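Local coordinates for diaminopimelate decarboxylase (PDB 2P3E), which probably catalyses the pyridoxal 5'-phosphate-dependent decarboxylation of meso-2,6-diaminopimelate to L-lysine, the closing step of lysine biosynthesis by the diaminopimelate pathway, at residues Glu21-Leu25 against Lys26-Gln30; Ala97-Pro100 against Pro101-Val105; Cys203-Gly206 against Ser207-Asp211; Asp267-Glu270 against Asn271-Ala274; Val394-Asn398 against Gly399-Leu403. All blocks are in the same frame, centred on the assembly; numbering follows the deposited sequence.

Interaction 1 of 5, residues Glu21-Leu25 against Lys26-Gln30; sequences EGVSL and KELAQ
S24 and E27 meet in a local helix-capping contact, where the short strand 23-24 runs straight into helix 25-32. S24 sits at the N-cap: its OG accepts from E27 N at 3.1 Å, and the N-H points almost directly at it (172°). With OG anti to its own N (chi1 160°), the hydroxyl swings beside the carbonyl carbon and reaches over the first turn. A water 3.0 Å from S24 OG also accepts from K26 N. With an alanine here, E27 N would probably lose its side-chain acceptor and the water bound to K26 N one of its holds. The regular helical bonds start at once, L28 N to S24 O at 3.1 Å and A29 N to L25 O at 2.9 Å. V23 CG1 rests 3.7 Å from L28 CG, the two side chains crossing at about a right angle, while L25 CD2 lies 4.0 Å from L28 CD1. L25 is also covered by I290 and I292 of strand 289-301, and the K26 ammonium pairs with E332. A serine N-cap with apolar contact between the residue before it and the fourth helical residue is the N-terminal arrangement known as a hydrophobic staple.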
loop_
_atom_site.group_PDB
_atom_site.type_symbol
_atom_site.label_atom_id
_atom_site.label_comp_id
_atom_site.label_asym_id
_atom_site.label_seq_id
_atom_site.Cartn_x
_atom_site.Cartn_y
_atom_site.Cartn_z
ATOM N N GLU B 21 -26.347 -11.475 -4.468
ATOM C CA GLU B 21 -26.715 -12.889 -4.644
ATOM C C GLU B 21 -27.662 -13.433 -3.545
ATOM O O GLU B 21 -27.461 -14.536 -3.014
ATOM C CB GLU B 21 -25.460 -13.778 -4.778
ATOM C CG GLU B 21 -24.678 -13.527 -6.062
ATOM C CD GLU B 21 -24.004 -14.766 -6.585
ATOM O OE1 GLU B 21 -24.649 -15.840 -6.580
ATOM O OE2 GLU B 21 -22.829 -14.668 -7.004
ATOM N N GLY B 22 -28.678 -12.649 -3.206
ATOM C CA GLY B 22 -29.679 -13.046 -2.205
ATOM C C GLY B 22 -29.185 -13.054 -0.766
ATOM O O GLY B 22 -29.814 -13.662 0.101
ATOM N N VAL B 23 -28.034 -12.419 -0.506
ATOM C CA VAL B 23 -27.514 -12.309 0.856
ATOM C C VAL B 23 -27.434 -10.836 1.264
ATOM O O VAL B 23 -26.875 -10.008 0.543
ATOM C CB VAL B 23 -26.126 -13.003 1.038
ATOM C CG1 VAL B 23 -25.659 -12.911 2.496
ATOM C CG2 VAL B 23 -26.183 -14.459 0.607
ATOM N N SER B 24 -28.009 -10.522 2.421
ATOM C CA SER B 24 -28.077 -9.153 2.926
ATOM C C SER B 24 -26.665 -8.698 3.306
ATOM O O SER B 24 -25.976 -9.388 4.041
ATOM C CB SER B 24 -28.979 -9.123 4.166
ATOM O OG SER B 24 -28.740 -7.983 4.945
ATOM N N LEU B 25 -26.251 -7.536 2.807
ATOM C CA LEU B 25 -24.975 -6.948 3.200
ATOM C C LEU B 25 -24.949 -6.529 4.657
ATOM O O LEU B 25 -23.915 -6.607 5.308
ATOM C CB LEU B 25 -24.603 -5.772 2.278
ATOM C CG LEU B 25 -24.147 -6.377 0.935
ATOM C CD1 LEU B 25 -24.126 -5.338 -0.095
ATOM C CD2 LEU B 25 -22.772 -7.097 1.026
ATOM N N LYS B 26 -26.090 -6.087 5.181
ATOM C CA LYS B 26 -26.151 -5.761 6.608
ATOM C C LYS B 26 -25.909 -6.989 7.494
ATOM O O LYS B 26 -25.159 -6.914 8.469
ATOM C CB LYS B 26 -27.462 -5.055 6.973
ATOM C CG LYS B 26 -27.525 -4.639 8.437
ATOM C CD LYS B 26 -28.721 -3.731 8.691
ATOM C CE LYS B 26 -28.706 -3.203 10.110
ATOM N NZ LYS B 26 -30.020 -2.544 10.448
ATOM N N GLU B 27 -26.523 -8.122 7.155
ATOM C CA GLU B 27 -26.249 -9.348 7.898
ATOM C C GLU B 27 -24.780 -9.776 7.811
ATOM O O GLU B 27 -24.187 -10.163 8.808
ATOM C CB GLU B 27 -27.149 -10.506 7.465
ATOM C CG GLU B 27 -27.100 -11.712 8.458
ATOM C CD GLU B 27 -27.671 -11.390 9.871
ATOM O OE1 GLU B 27 -28.755 -10.763 9.991
ATOM O OE2 GLU B 27 -27.027 -11.767 10.871
ATOM N N LEU B 28 -24.208 -9.716 6.612
ATOM C CA LEU B 28 -22.791 -10.047 6.452
ATOM C C LEU B 28 -21.897 -9.145 7.307
ATOM O O LEU B 28 -20.972 -9.630 7.949
ATOM C CB LEU B 28 -22.364 -9.977 4.973
ATOM C CG LEU B 28 -22.911 -11.096 4.086
ATOM C CD1 LEU B 28 -22.627 -10.746 2.652
ATOM C CD2 LEU B 28 -22.287 -12.448 4.454
ATOM N N ALA B 29 -22.191 -7.844 7.306
ATOM C CA ALA B 29 -21.464 -6.869 8.115
ATOM C C ALA B 29 -21.582 -7.131 9.625
ATOM O O ALA B 29 -20.586 -7.090 10.346
ATOM C CB ALA B 29 -21.941 -5.473 7.780
ATOM N N GLN B 30 -22.795 -7.428 10.092
ATOM C CA GLN B 30 -23.034 -7.768 11.500
ATOM C C GLN B 30 -22.413 -9.107 11.873
ATOM O O GLN B 30 -21.917 -9.277 12.984
ATOM C CB GLN B 30 -24.545 -7.791 11.805
ATOM C CG GLN B 30 -25.241 -6.445 11.680
ATOM C CD GLN B 30 -26.775 -6.561 11.801
ATOM O OE1 GLN B 30 -27.366 -7.622 11.550
ATOM N NE2 GLN B 30 -27.412 -5.473 12.179
HETATM O O HOH W 1 -28.684 -5.272 3.769
#

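Interaction 2 of 5, residues Ala97-Pro100 against Pro101-Val105; sequences AGIP and PERIV
P100 lies against R103 in an alpha-to-beta connection of the pyridoxal-binding TIM barrel, between helix 88-96 and strand 104-106. The guanidinium presents one face to the proline ring: P100 CD sits over its centre, 3.6 Å from R103 CZ, and P100 CG is 3.8 Å from R103 NH1. R103 is bent at chi3 (-50°), which folds its end back along the loop and over the ring. Its NH2 donates to A81 O, just ahead of strand 82-85, so the flat group is held both by that bond and by the proline against its face. A leucine in its place would probably leave A81 O without this donor and the proline ring without its flat cover. On the buried side, I99 CG2 meets I104 CG1 at 3.8 Å, and I104 CD1 comes 3.7 Å from I99 O. I99 also touches V73 and A83, whereas I104 reaches I85 of strand 82-85. Before the loop, G98 ends the helix with positive phi in a Schellman motif. P101 and E102 then make a short 3-10 segment, and E102 OE1 turns back to 3.4 Å from P100 CB. The turn is closed by R103 N donating to P100 O at 2.8 Å, with the donor 42° out of the carbonyl plane.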
loop_
_atom_site.group_PDB
_atom_site.type_symbol
_atom_site.label_atom_id
_atom_site.label_comp_id
_atom_site.label_asym_id
_atom_site.label_seq_id
_atom_site.Cartn_x
_atom_site.Cartn_y
_atom_site.Cartn_z
ATOM N N ALA B 97 -3.803 -23.232 -6.682
ATOM C CA ALA B 97 -5.191 -23.190 -7.125
ATOM C C ALA B 97 -5.524 -24.207 -8.224
ATOM O O ALA B 97 -6.651 -24.237 -8.722
ATOM C CB ALA B 97 -5.564 -21.765 -7.564
ATOM N N GLY B 98 -4.557 -25.036 -8.599
ATOM C CA GLY B 98 -4.803 -26.096 -9.574
ATOM C C GLY B 98 -4.627 -25.695 -11.031
ATOM O O GLY B 98 -4.924 -26.486 -11.933
ATOM N N ILE B 99 -4.141 -24.475 -11.279
ATOM C CA ILE B 99 -3.861 -24.053 -12.658
ATOM C C ILE B 99 -2.557 -24.690 -13.156
ATOM O O ILE B 99 -1.505 -24.456 -12.579
ATOM C CB ILE B 99 -3.850 -22.502 -12.785
ATOM C CG1 ILE B 99 -5.250 -21.959 -12.426
ATOM C CG2 ILE B 99 -3.412 -22.067 -14.202
ATOM C CD1 ILE B 99 -5.417 -20.460 -12.456
ATOM N N PRO B 100 -2.639 -25.534 -14.206
ATOM C CA PRO B 100 -1.445 -26.175 -14.759
ATOM C C PRO B 100 -0.496 -25.184 -15.468
ATOM O O PRO B 100 -0.967 -24.247 -16.128
ATOM C CB PRO B 100 -2.020 -27.168 -15.769
ATOM C CG PRO B 100 -3.338 -26.628 -16.151
ATOM C CD PRO B 100 -3.864 -25.937 -14.925
ATOM N N PRO B 101 0.831 -25.375 -15.309
ATOM C CA PRO B 101 1.847 -24.524 -15.957
ATOM C C PRO B 101 1.687 -24.402 -17.468
ATOM O O PRO B 101 2.114 -23.413 -18.039
ATOM C CB PRO B 101 3.174 -25.220 -15.611
ATOM C CG PRO B 101 2.793 -26.568 -15.118
ATOM C CD PRO B 101 1.470 -26.398 -14.463
ATOM N N GLU B 102 1.076 -25.402 -18.101
ATOM C CA GLU B 102 0.724 -25.322 -19.521
ATOM C C GLU B 102 -0.273 -24.192 -19.843
ATOM O O GLU B 102 -0.447 -23.824 -21.010
ATOM C CB GLU B 102 0.207 -26.679 -20.022
ATOM C CG GLU B 102 1.255 -27.817 -19.954
ATOM C CD GLU B 102 1.363 -28.484 -18.596
ATOM O OE1 GLU B 102 0.628 -28.093 -17.674
ATOM O OE2 GLU B 102 2.192 -29.413 -18.443
ATOM N N ARG B 103 -0.933 -23.641 -18.820
ATOM C CA ARG B 103 -1.825 -22.488 -19.013
ATOM C C ARG B 103 -1.295 -21.227 -18.290
ATOM O O ARG B 103 -2.033 -20.277 -18.070
ATOM C CB ARG B 103 -3.235 -22.815 -18.543
ATOM C CG ARG B 103 -3.881 -24.062 -19.214
ATOM C CD ARG B 103 -5.414 -24.039 -19.142
ATOM N NE ARG B 103 -5.927 -23.784 -17.785
ATOM C CZ ARG B 103 -6.572 -24.667 -17.010
ATOM N NH1 ARG B 103 -6.813 -25.911 -17.446
ATOM N NH2 ARG B 103 -6.999 -24.299 -15.793
ATOM N N ILE B 104 -0.011 -21.220 -17.942
ATOM C CA ILE B 104 0.581 -20.092 -17.214
ATOM C C ILE B 104 1.563 -19.314 -18.088
ATOM O O ILE B 104 2.461 -19.912 -18.713
ATOM C CB ILE B 104 1.273 -20.574 -15.908
ATOM C CG1 ILE B 104 0.239 -21.240 -14.989
ATOM C CG2 ILE B 104 2.091 -19.424 -15.225
ATOM C CD1 ILE B 104 0.812 -21.749 -13.662
ATOM N N VAL B 105 1.374 -17.987 -18.145
ATOM C CA VAL B 105 2.299 -17.092 -18.837
ATOM C C VAL B 105 2.879 -16.071 -17.837
ATOM O O VAL B 105 2.186 -15.628 -16.924
ATOM C CB VAL B 105 1.638 -16.376 -20.055
ATOM C CG1 VAL B 105 1.197 -17.402 -21.127
ATOM C CG2 VAL B 105 0.439 -15.512 -19.615
#

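Interaction 3 of 5, residues Cys203-Gly206 against Ser207-Asp211; sequences CHIG and SQILD
The tip of I209 packs crosswise against the outer half of I205 in a loop of the pyridoxal-binding TIM barrel, which follows strand 196-202 and leads to helix 214-231. The tight part is a small apolar patch: I209 CD1 stands 3.8 Å from I205 CD1 and, equally close, 3.8 Å from I205 CG1, so a single methyl nestles against the other isoleucine. The two chains meet at about a right angle. I205 carries CG1 between its backbone N and carbonyl carbon (chi1 66°), a cramped choice that brings the ethyl branch round to I209. Y215 of helix 214-231 touches both isoleucines, and A218 adds to the I205 side, which fastens the patch to the next helix. Backbone bonds tie the loop, at I209, to G244 and G246.

The other side is looser and more open. S207 is exposed; its OG bonds to NH2 of R282, a residue that by similarity contacts both cofactor and substrate, so this edge of the loop faces the probable active site. Q208 turns away and gives its NE2 to I247 O. Between the two sides runs G206, whose extended backbone (phi 160°, psi -167°) a side chain could hardly tolerate, since a CB would press on the carbonyl O of I205 and on S207 N. I209 CD1 comes to 3.9 Å from G206 C, on the glycine's bare backbone.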
loop_
_atom_site.group_PDB
_atom_site.type_symbol
_atom_site.label_atom_id
_atom_site.label_comp_id
_atom_site.label_asym_id
_atom_site.label_seq_id
_atom_site.Cartn_x
_atom_site.Cartn_y
_atom_site.Cartn_z
ATOM N N CYS B 203 1.613 -8.462 -26.568
ATOM C CA CYS B 203 1.392 -7.036 -26.335
ATOM C C CYS B 203 0.395 -6.828 -25.206
ATOM O O CYS B 203 -0.533 -7.608 -25.029
ATOM C CB CYS B 203 0.946 -6.320 -27.612
ATOM S SG CYS B 203 -0.708 -6.758 -28.195
ATOM N N HIS B 204 0.618 -5.801 -24.402
ATOM C CA HIS B 204 -0.374 -5.397 -23.412
ATOM C C HIS B 204 -0.423 -3.886 -23.475
ATOM O O HIS B 204 0.481 -3.209 -22.980
ATOM C CB HIS B 204 -0.010 -5.887 -22.004
ATOM C CG HIS B 204 -0.970 -5.430 -20.943
ATOM N ND1 HIS B 204 -2.246 -5.940 -20.825
ATOM C CD2 HIS B 204 -0.843 -4.506 -19.962
ATOM C CE1 HIS B 204 -2.862 -5.353 -19.813
ATOM N NE2 HIS B 204 -2.031 -4.480 -19.272
ATOM N N ILE B 205 -1.486 -3.368 -24.079
ATOM C CA ILE B 205 -1.529 -1.966 -24.506
ATOM C C ILE B 205 -1.936 -0.938 -23.451
ATOM O O ILE B 205 -1.719 0.253 -23.649
ATOM C CB ILE B 205 -2.418 -1.778 -25.749
ATOM C CG1 ILE B 205 -3.888 -2.089 -25.437
ATOM C CG2 ILE B 205 -1.865 -2.626 -26.913
ATOM C CD1 ILE B 205 -4.854 -1.440 -26.445
ATOM N N GLY B 206 -2.515 -1.389 -22.345
ATOM C CA GLY B 206 -2.930 -0.456 -21.305
ATOM C C GLY B 206 -3.962 -1.087 -20.397
ATOM O O GLY B 206 -4.185 -2.304 -20.434
ATOM N N SER B 207 -4.597 -0.258 -19.580
ATOM C CA SER B 207 -5.559 -0.756 -18.613
ATOM C C SER B 207 -6.749 0.197 -18.491
ATOM O O SER B 207 -6.632 1.403 -18.763
ATOM C CB SER B 207 -4.878 -0.966 -17.263
ATOM O OG SER B 207 -5.683 -1.798 -16.443
ATOM N N GLN B 208 -7.887 -0.346 -18.068
ATOM C CA GLN B 208 -9.113 0.430 -17.891
ATOM C C GLN B 208 -9.477 1.144 -19.205
ATOM O O GLN B 208 -9.700 2.351 -19.242
ATOM C CB GLN B 208 -8.988 1.386 -16.679
ATOM C CG GLN B 208 -10.269 2.206 -16.315
ATOM C CD GLN B 208 -11.550 1.371 -16.252
ATOM O OE1 GLN B 208 -11.516 0.161 -16.009
ATOM N NE2 GLN B 208 -12.694 2.036 -16.436
ATOM N N ILE B 209 -9.515 0.373 -20.284
ATOM C CA ILE B 209 -9.815 0.892 -21.622
ATOM C C ILE B 209 -11.316 0.731 -21.879
ATOM O O ILE B 209 -11.809 -0.399 -21.997
ATOM C CB ILE B 209 -8.976 0.157 -22.704
ATOM C CG1 ILE B 209 -7.476 0.407 -22.461
ATOM C CG2 ILE B 209 -9.394 0.577 -24.140
ATOM C CD1 ILE B 209 -6.548 -0.537 -23.199
ATOM N N LEU B 210 -12.037 1.860 -21.933
ATOM C CA LEU B 210 -13.483 1.859 -22.196
ATOM C C LEU B 210 -13.868 1.953 -23.677
ATOM O O LEU B 210 -14.793 1.271 -24.113
ATOM C CB LEU B 210 -14.182 2.951 -21.391
ATOM C CG LEU B 210 -14.187 2.689 -19.881
ATOM C CD1 LEU B 210 -14.806 3.894 -19.142
ATOM C CD2 LEU B 210 -14.924 1.377 -19.535
ATOM N N ASP B 211 -13.141 2.805 -24.433
ATOM C CA ASP B 211 -13.204 2.846 -25.883
ATOM C C ASP B 211 -12.141 1.890 -26.439
ATOM O O ASP B 211 -10.952 2.165 -26.376
ATOM C CB ASP B 211 -12.973 4.283 -26.367
ATOM C CG ASP B 211 -12.699 4.371 -27.862
ATOM O OD1 ASP B 211 -13.050 3.434 -28.609
ATOM O OD2 ASP B 211 -12.122 5.396 -28.294
#

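Interaction 4 of 5, residues Asp267-Glu270 against Asn271-Ala274; sequences DLLE and NVKA
The flat carboxamide of N271 folds back on the carbonyl of L268, near the end of helix 258-269. N271 ND2 donates to L268 O at 2.9 Å, the acceptor standing 24° out of the amide plane. The backbone N of N271 also donates to L268 O, at 3.3 Å, and both donors come from the same face of the carbonyl plane, the backbone one steeply (52° out of it). N271 holds CG anti to its carbonyl carbon (chi1 -67°), which sets the amide back over the helix end. One residue on, V272 N donates to L269 O at 3.1 Å, closing a type I turn from L269 to V272. V272 CG2 lies only 3.3 Å from that same L269 O, because this methyl occupies the crowded position between N and carbonyl carbon. The apolar contact is slight, L269 CD2 to V272 CG2 at 4.5 Å. V219 of helix 214-231 touches L268 and L269, while Y226 and L239 touch V272. The turn joins helix 258-269 to strand 275-278. Chemically, the carbonyls of L268 and L269, near the end of the helix, are given donors by N271 and V272, and L268 O is gripped twice by one asparagine, through main chain and side chain together.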
loop_
_atom_site.group_PDB
_atom_site.type_symbol
_atom_site.label_atom_id
_atom_site.label_comp_id
_atom_site.label_asym_id
_atom_site.label_seq_id
_atom_site.Cartn_x
_atom_site.Cartn_y
_atom_site.Cartn_z
ATOM N N ASP B 267 -11.898 -10.073 -38.035
ATOM C CA ASP B 267 -11.345 -10.105 -39.386
ATOM C C ASP B 267 -9.817 -10.050 -39.357
ATOM O O ASP B 267 -9.150 -10.763 -40.103
ATOM C CB ASP B 267 -11.942 -9.000 -40.252
ATOM C CG ASP B 267 -13.410 -9.251 -40.589
ATOM O OD1 ASP B 267 -13.955 -10.328 -40.281
ATOM O OD2 ASP B 267 -14.044 -8.344 -41.148
ATOM N N LEU B 268 -9.283 -9.224 -38.465
ATOM C CA LEU B 268 -7.855 -9.145 -38.235
ATOM C C LEU B 268 -7.244 -10.501 -37.853
ATOM O O LEU B 268 -6.214 -10.888 -38.403
ATOM C CB LEU B 268 -7.584 -8.088 -37.166
ATOM C CG LEU B 268 -6.241 -7.393 -37.010
ATOM C CD1 LEU B 268 -5.647 -6.925 -38.355
ATOM C CD2 LEU B 268 -6.415 -6.202 -36.056
ATOM N N LEU B 269 -7.890 -11.226 -36.936
ATOM C CA LEU B 269 -7.371 -12.510 -36.443
ATOM C C LEU B 269 -7.596 -13.672 -37.409
ATOM O O LEU B 269 -6.981 -14.738 -37.270
ATOM C CB LEU B 269 -7.935 -12.850 -35.054
ATOM C CG LEU B 269 -7.614 -11.862 -33.922
ATOM C CD1 LEU B 269 -8.333 -12.224 -32.632
ATOM C CD2 LEU B 269 -6.095 -11.713 -33.700
ATOM N N GLU B 270 -8.469 -13.483 -38.393
ATOM C CA GLU B 270 -8.607 -14.484 -39.446
ATOM C C GLU B 270 -7.299 -14.655 -40.237
ATOM O O GLU B 270 -7.083 -15.704 -40.850
ATOM C CB GLU B 270 -9.808 -14.180 -40.349
ATOM C CG GLU B 270 -10.079 -15.217 -41.439
ATOM C CD GLU B 270 -10.066 -16.695 -40.962
ATOM O OE1 GLU B 270 -10.681 -17.027 -39.923
ATOM O OE2 GLU B 270 -9.442 -17.533 -41.660
ATOM N N ASN B 271 -6.412 -13.660 -40.175
ATOM C CA ASN B 271 -5.117 -13.721 -40.854
ATOM C C ASN B 271 -4.116 -14.675 -40.204
ATOM O O ASN B 271 -3.077 -14.966 -40.786
ATOM C CB ASN B 271 -4.479 -12.332 -40.910
ATOM C CG ASN B 271 -5.246 -11.365 -41.804
ATOM O OD1 ASN B 271 -5.356 -11.574 -43.014
ATOM N ND2 ASN B 271 -5.758 -10.295 -41.213
ATOM N N VAL B 272 -4.405 -15.127 -38.987
ATOM C CA VAL B 272 -3.399 -15.869 -38.231
ATOM C C VAL B 272 -3.821 -17.284 -37.835
ATOM O O VAL B 272 -5.001 -17.557 -37.603
ATOM C CB VAL B 272 -2.898 -15.055 -37.007
ATOM C CG1 VAL B 272 -2.448 -13.652 -37.449
ATOM C CG2 VAL B 272 -3.954 -14.957 -35.954
ATOM N N LYS B 273 -2.844 -18.181 -37.797
ATOM C CA LYS B 273 -3.062 -19.562 -37.383
ATOM C C LYS B 273 -2.772 -19.751 -35.890
ATOM O O LYS B 273 -3.166 -20.762 -35.303
ATOM C CB LYS B 273 -2.155 -20.518 -38.178
ATOM C CG LYS B 273 -2.491 -20.657 -39.651
ATOM C CD LYS B 273 -1.739 -21.863 -40.255
ATOM C CE LYS B 273 -0.253 -21.569 -40.405
ATOM N NZ LYS B 273 0.460 -22.761 -41.007
ATOM N N ALA B 274 -2.059 -18.794 -35.299
ATOM C CA ALA B 274 -1.652 -18.861 -33.897
ATOM C C ALA B 274 -2.827 -18.964 -32.921
ATOM O O ALA B 274 -3.927 -18.489 -33.209
ATOM C CB ALA B 274 -0.770 -17.672 -33.555
#

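Interaction 5 of 5, residues Val394-Asn398 against Gly399-Leu403; sequences VLVEN and GSVKL
L395 and K402 lie side by side because their torsions carry them the same way: L395 has CG anti to its backbone N (chi1 176°), and K402, leaving with CG beside its own N, bends at chi3 (-63°). L395 CD2 thereby meets K402 CE at 3.7 Å, the apolar stem of the lysine covering the leucine. Its ammonium continues to a water, which accepts from K402 NZ at 2.7 Å and donates to E397 OE1 at 2.6 Å; the opposite charges are thus bridged through the water, and E397 OE1 is also bonded to S41. On the other face of the sheet, V396 CG2 touches V401 CG1 at 3.8 Å, and V394 CG1 touches L403 CD1 at 3.8 Å.

The backbone is a beta hairpin with a two-residue turn. L395 and K402 form one hydrogen-bonded pair, with L395 N donating to K402 O at 2.8 Å, and E397 and S400 form the next, with E397 N donating to S400 O at 2.9 Å. The type I' turn from E397 to S400 places N398 and G399 at positive phi, which suits so tight a reversal.

Strand 392-397 runs parallel to strand 36-40 on its other edge, where Y39 covers L395. The valine face looks onto helix 25-32, with L28 against V396 and V401, F32 against V394 and L403, and V23 of strand 23-24 against both V396 and V401.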
loop_
_atom_site.group_PDB
_atom_site.type_symbol
_atom_site.label_atom_id
_atom_site.label_comp_id
_atom_site.label_asym_id
_atom_site.label_seq_id
_atom_site.Cartn_x
_atom_site.Cartn_y
_atom_site.Cartn_z
ATOM N N VAL B 394 -15.392 -12.523 2.039
ATOM C CA VAL B 394 -16.443 -13.550 1.949
ATOM C C VAL B 394 -16.891 -13.675 0.501
ATOM O O VAL B 394 -16.849 -12.704 -0.247
ATOM C CB VAL B 394 -17.662 -13.232 2.866
ATOM C CG1 VAL B 394 -17.248 -13.267 4.346
ATOM C CG2 VAL B 394 -18.240 -11.877 2.550
ATOM N N LEU B 395 -17.289 -14.881 0.120
ATOM C CA LEU B 395 -17.744 -15.191 -1.231
ATOM C C LEU B 395 -19.195 -15.691 -1.163
ATOM O O LEU B 395 -19.488 -16.710 -0.504
ATOM C CB LEU B 395 -16.859 -16.263 -1.855
ATOM C CG LEU B 395 -17.217 -16.808 -3.258
ATOM C CD1 LEU B 395 -16.982 -15.746 -4.316
ATOM C CD2 LEU B 395 -16.384 -18.044 -3.534
ATOM N N VAL B 396 -20.087 -14.960 -1.820
ATOM C CA VAL B 396 -21.508 -15.274 -1.811
ATOM C C VAL B 396 -21.872 -16.043 -3.092
ATOM O O VAL B 396 -21.336 -15.760 -4.165
ATOM C CB VAL B 396 -22.361 -14.004 -1.671
ATOM C CG1 VAL B 396 -23.829 -14.365 -1.609
ATOM C CG2 VAL B 396 -22.002 -13.255 -0.393
ATOM N N GLU B 397 -22.741 -17.046 -2.960
ATOM C CA GLU B 397 -23.257 -17.760 -4.126
ATOM C C GLU B 397 -24.686 -18.218 -3.833
ATOM O O GLU B 397 -24.898 -19.036 -2.920
ATOM C CB GLU B 397 -22.384 -18.967 -4.453
ATOM C CG GLU B 397 -22.794 -19.708 -5.731
ATOM C CD GLU B 397 -21.810 -20.798 -6.113
ATOM O OE1 GLU B 397 -20.586 -20.531 -6.198
ATOM O OE2 GLU B 397 -22.248 -21.927 -6.345
ATOM N N ASN B 398 -25.632 -17.663 -4.588
ATOM C CA ASN B 398 -27.049 -18.066 -4.539
ATOM C C ASN B 398 -27.565 -18.259 -3.098
ATOM O O ASN B 398 -27.913 -19.372 -2.695
ATOM C CB ASN B 398 -27.257 -19.337 -5.371
ATOM C CG ASN B 398 -28.729 -19.639 -5.629
ATOM O OD1 ASN B 398 -29.585 -18.752 -5.546
ATOM N ND2 ASN B 398 -29.025 -20.899 -5.942
ATOM N N GLY B 399 -27.545 -17.178 -2.318
ATOM C CA GLY B 399 -28.060 -17.200 -0.946
ATOM C C GLY B 399 -27.157 -17.758 0.148
ATOM O O GLY B 399 -27.497 -17.656 1.328
ATOM N N SER B 400 -26.026 -18.365 -0.205
ATOM C CA SER B 400 -25.133 -18.888 0.823
ATOM C C SER B 400 -23.755 -18.225 0.765
ATOM O O SER B 400 -23.473 -17.471 -0.169
ATOM C CB SER B 400 -25.032 -20.405 0.745
ATOM O OG SER B 400 -24.290 -20.811 -0.386
ATOM N N VAL B 401 -22.928 -18.476 1.779
ATOM C CA VAL B 401 -21.635 -17.780 1.904
ATOM C C VAL B 401 -20.499 -18.688 2.332
ATOM O O VAL B 401 -20.694 -19.625 3.103
ATOM C CB VAL B 401 -21.676 -16.542 2.865
ATOM C CG1 VAL B 401 -22.777 -15.609 2.495
ATOM C CG2 VAL B 401 -21.826 -16.964 4.339
ATOM N N LYS B 402 -19.303 -18.390 1.831
ATOM C CA LYS B 402 -18.097 -18.995 2.320
ATOM C C LYS B 402 -17.134 -17.902 2.787
ATOM O O LYS B 402 -16.940 -16.890 2.109
ATOM C CB LYS B 402 -17.425 -19.835 1.217
ATOM C CG LYS B 402 -18.200 -21.073 0.796
ATOM C CD LYS B 402 -17.434 -21.892 -0.269
ATOM C CE LYS B 402 -17.274 -21.052 -1.547
ATOM N NZ LYS B 402 -17.145 -21.820 -2.860
ATOM N N LEU B 403 -16.538 -18.107 3.951
ATOM C CA LEU B 403 -15.466 -17.249 4.392
ATOM C C LEU B 403 -14.216 -17.634 3.604
ATOM O O LEU B 403 -13.777 -18.790 3.675
ATOM C CB LEU B 403 -15.256 -17.373 5.917
ATOM C CG LEU B 403 -14.196 -16.480 6.587
ATOM C CD1 LEU B 403 -14.592 -14.992 6.436
ATOM C CD2 LEU B 403 -14.089 -16.845 8.064
HETATM O O HOH W 2 -18.822 -20.232 -4.279
#

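Interactions 1 and 5 form one unit, their centres 10 Å apart: E21 O lies 2.7 Å from G399 N and E21 OE1 2.9 Å from N398 N, both probable hydrogen bonds, so the loop at E21, just ahead of strand 23-24, grips the hairpin turn. V23 CG2 closes the seam, 3.2 Å from V396 CG1. Interactions 2, 3 and 4 belong to the barrel and touch neither each other nor this pair; 1 and 4 are farthest apart, centres 47 Å. Interactions 2 and 3 both reach the probable active site: S207 is about 3 Å from R282, side chain to side chain, and V105 touches E279. Interactions 1, 4 and 5 lie away from that site.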